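PDB 5YNL: arginase from Glaciozyma antarctica, which probably catalyses the manganese-dependent hydrolysis of L-arginine to L-ornithine and urea in a cold-adapted yeast. Local coordinates for residues 158-166 against 216-224. Sequence-based numbering, arbitrary orientation.
Sequences AMGTVSGTF and FSWIKPCLK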
loop_
_atom_site.group_PDB
_atom_site.type_symbol
_atom_site.label_atom_id
_atom_site.label_comp_id
_atom_site.label_asym_id
_atom_site.label_seq_id
_atom_site.Cartn_x
_atom_site.Cartn_y
_atom_site.Cartn_z
ATOM N N ALA A 158 3.631 -4.376 4.528
ATOM C CA ALA A 158 3.754 -2.919 4.417
ATOM C C ALA A 158 4.815 -2.320 5.358
ATOM O O ALA A 158 5.253 -1.190 5.161
ATOM C CB ALA A 158 2.424 -2.218 4.580
ATOM N N MET A 159 5.211 -3.074 6.374
ATOM C CA MET A 159 6.352 -2.697 7.174
ATOM C C MET A 159 7.559 -2.527 6.262
ATOM O O MET A 159 8.295 -1.541 6.360
ATOM C CB MET A 159 6.627 -3.761 8.238
ATOM C CG MET A 159 5.953 -3.469 9.570
ATOM S SD MET A 159 6.466 -4.563 10.915
ATOM C CE MET A 159 5.703 -6.104 10.377
ATOM N N GLY A 160 7.750 -3.475 5.351
ATOM C CA GLY A 160 8.885 -3.416 4.450
ATOM C C GLY A 160 8.708 -2.394 3.344
ATOM O O GLY A 160 9.565 -1.518 3.141
ATOM N N THR A 161 7.591 -2.513 2.634
ATOM C CA THR A 161 7.278 -1.655 1.499
ATOM C C THR A 161 7.348 -0.157 1.862
ATOM O O THR A 161 7.888 0.660 1.098
ATOM C CB THR A 161 5.882 -2.039 0.920
ATOM O OG1 THR A 161 5.746 -1.591 -0.432
ATOM C CG2 THR A 161 4.810 -1.431 1.720
ATOM N N VAL A 162 6.833 0.200 3.038
ATOM C CA VAL A 162 6.795 1.593 3.462
ATOM C C VAL A 162 8.193 2.035 3.946
ATOM O O VAL A 162 8.596 3.184 3.755
ATOM C CB VAL A 162 5.709 1.807 4.557
ATOM C CG1 VAL A 162 5.850 3.162 5.243
ATOM C CG2 VAL A 162 4.318 1.651 3.984
ATOM N N SER A 163 8.945 1.116 4.546
ATOM C CA SER A 163 10.298 1.449 4.980
ATOM C C SER A 163 11.178 1.821 3.788
ATOM O O SER A 163 11.796 2.879 3.778
ATOM C CB SER A 163 10.920 0.291 5.754
ATOM O OG SER A 163 10.119 -0.046 6.871
ATOM N N GLY A 164 11.217 0.951 2.780
ATOM C CA GLY A 164 12.006 1.194 1.583
ATOM C C GLY A 164 11.610 2.486 0.898
ATOM O O GLY A 164 12.461 3.316 0.587
ATOM N N THR A 165 10.307 2.653 0.671
ATOM C CA THR A 165 9.763 3.816 -0.018
ATOM C C THR A 165 10.106 5.120 0.711
ATOM O O THR A 165 10.572 6.090 0.093
ATOM C CB THR A 165 8.241 3.680 -0.160
ATOM O OG1 THR A 165 7.933 2.560 -1.015
ATOM C CG2 THR A 165 7.646 4.951 -0.718
ATOM N N PHE A 166 9.879 5.146 2.023
ATOM C CA PHE A 166 10.159 6.345 2.807
ATOM C C PHE A 166 11.642 6.560 2.998
ATOM O O PHE A 166 12.083 7.692 3.156
ATOM C CB PHE A 166 9.448 6.292 4.155
ATOM C CG PHE A 166 8.002 6.710 4.090
ATOM C CD1 PHE A 166 7.058 5.904 3.464
ATOM C CD2 PHE A 166 7.589 7.909 4.655
ATOM C CE1 PHE A 166 5.725 6.278 3.401
ATOM C CE2 PHE A 166 6.261 8.291 4.600
ATOM C CZ PHE A 166 5.323 7.476 3.964
ATOM N N PHE A 216 13.450 -6.076 15.950
ATOM C CA PHE A 216 12.996 -5.155 14.909
ATOM C C PHE A 216 13.816 -3.862 14.976
ATOM O O PHE A 216 13.297 -2.781 15.278
ATOM C CB PHE A 216 11.493 -4.871 15.033
ATOM C CG PHE A 216 10.614 -5.924 14.398
ATOM C CD1 PHE A 216 10.328 -5.879 13.036
ATOM C CD2 PHE A 216 10.062 -6.947 15.161
ATOM C CE1 PHE A 216 9.512 -6.835 12.445
ATOM C CE2 PHE A 216 9.245 -7.910 14.578
ATOM C CZ PHE A 216 8.970 -7.852 13.217
ATOM N N SER A 217 15.105 -3.993 14.682
ATOM C CA SER A 217 16.058 -2.897 14.825
ATOM C C SER A 217 16.180 -2.101 13.528
ATOM O O SER A 217 16.272 -0.867 13.548
ATOM C CB SER A 217 17.430 -3.443 15.237
ATOM O OG SER A 217 17.303 -4.648 15.975
ATOM N N TRP A 218 16.170 -2.820 12.405
ATOM C CA TRP A 218 16.248 -2.220 11.073
ATOM C C TRP A 218 15.116 -1.228 10.798
ATOM O O TRP A 218 15.204 -0.414 9.877
ATOM C CB TRP A 218 16.235 -3.312 10.003
ATOM C CG TRP A 218 14.983 -4.118 10.021
ATOM C CD1 TRP A 218 14.712 -5.193 10.813
ATOM C CD2 TRP A 218 13.815 -3.910 9.213
ATOM N NE1 TRP A 218 13.452 -5.675 10.546
ATOM C CE2 TRP A 218 12.880 -4.903 9.567
ATOM C CE3 TRP A 218 13.470 -2.985 8.220
ATOM C CZ2 TRP A 218 11.624 -4.998 8.962
ATOM C CZ3 TRP A 218 12.221 -3.079 7.623
ATOM C CH2 TRP A 218 11.315 -4.077 7.995
ATOM N N ILE A 219 14.055 -1.294 11.594
ATOM C CA ILE A 219 12.933 -0.385 11.411
ATOM C C ILE A 219 13.138 0.936 12.139
ATOM O O ILE A 219 13.212 0.984 13.371
ATOM C CB ILE A 219 11.602 -1.007 11.859
ATOM C CG1 ILE A 219 11.225 -2.161 10.931
ATOM C CG2 ILE A 219 10.500 0.045 11.865
ATOM C CD1 ILE A 219 9.899 -2.814 11.263
ATOM N N LYS A 220 13.246 2.008 11.363
ATOM C CA LYS A 220 13.170 3.353 11.917
ATOM C C LYS A 220 11.749 3.857 11.674
ATOM O O LYS A 220 11.150 3.575 10.623
ATOM C CB LYS A 220 14.189 4.287 11.260
ATOM N N PRO A 221 11.187 4.564 12.666
ATOM C CA PRO A 221 9.876 5.194 12.505
ATOM C C PRO A 221 9.970 6.228 11.396
ATOM O O PRO A 221 10.509 7.314 11.620
ATOM C CB PRO A 221 9.654 5.894 13.850
ATOM C CG PRO A 221 10.524 5.173 14.813
ATOM C CD PRO A 221 11.720 4.718 14.032
ATOM N N CYS A 222 9.468 5.899 10.212
ATOM C CA CYS A 222 9.637 6.787 9.073
ATOM C C CYS A 222 8.337 7.500 8.705
ATOM O O CYS A 222 8.286 8.256 7.728
ATOM C CB CYS A 222 10.178 5.998 7.882
ATOM S SG CYS A 222 9.120 4.621 7.342
ATOM N N LEU A 223 7.294 7.258 9.500
ATOM C CA LEU A 223 5.949 7.745 9.192
ATOM C C LEU A 223 5.354 8.594 10.315
ATOM O O LEU A 223 5.061 8.083 11.399
ATOM C CB LEU A 223 5.010 6.567 8.917
ATOM C CG LEU A 223 3.595 6.972 8.507
ATOM C CD1 LEU A 223 3.561 7.363 7.035
ATOM C CD2 LEU A 223 2.592 5.857 8.783
ATOM N N LYS A 224 5.174 9.885 10.045
ATOM C CA LYS A 224 4.466 10.778 10.954
ATOM C C LYS A 224 2.961 10.498 10.849
ATOM O O LYS A 224 2.460 10.212 9.760
ATOM C CB LYS A 224 4.762 12.234 10.586
ATOM C CG LYS A 224 6.171 12.734 10.963
ATOM C CD LYS A 224 6.667 13.812 9.974
ATOM C CE LYS A 224 7.879 14.606 10.497
ATOM N NZ LYS A 224 7.558 15.711 11.462
#
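Two sulfur-aromatic contacts run in opposite directions between these segments: the helix sends M159 to F216 of the loop, and the loop returns C222 to F166 of the helix. C222 SG sits 4.8 Å from the centroid of the F166 ring, 42° off its normal, so the approach is oblique. The chi1 of C222, 59°, sets the sulfur between the backbone N and the carbonyl carbon, turned to the helix, and C222 SG also lies 3.6 Å from F166 CB and touches V162 CG1. The same phenyl ring carries two more contacts, with F166 CD2 3.2 Å from C222 O and F166 CZ 3.5 Å from L223 CD1. An alanine here in place of F166 is likely to open a gap beside C222 O and L223 CD1, and to leave the cysteine sulfur without its aromatic partner.

At the other end, the M159 chain stays extended as far as its sulfur (chi2 -171°), and M159 SD meets F216 CE1 at 4.1 Å. M159 SD also lies 3.9 Å from I219 CD1, a less certain contact because I219 is poorly ordered; M159 crosses both side chains at about a right angle. Along the helix between the M159 and C222 contacts, W218 brings the rim of its indole to the helix: W218 CH2 approaches G160 CA edge-on, while W218 CZ3 packs 3.8 Å from S163 OG.

The loop 216-224, leading into strand 228-233, lies along helix 158-168, held by van der Waals and sulfur-aromatic contacts. W218 NE1 is hydrogen-bonded to S128 OG of helix 124-142, and L202 of helix 198-202 packs on V162 and S163. V162 and L223 both rest on L174 of strand 173-177, in the parallel sheet of the arginase α/β fold.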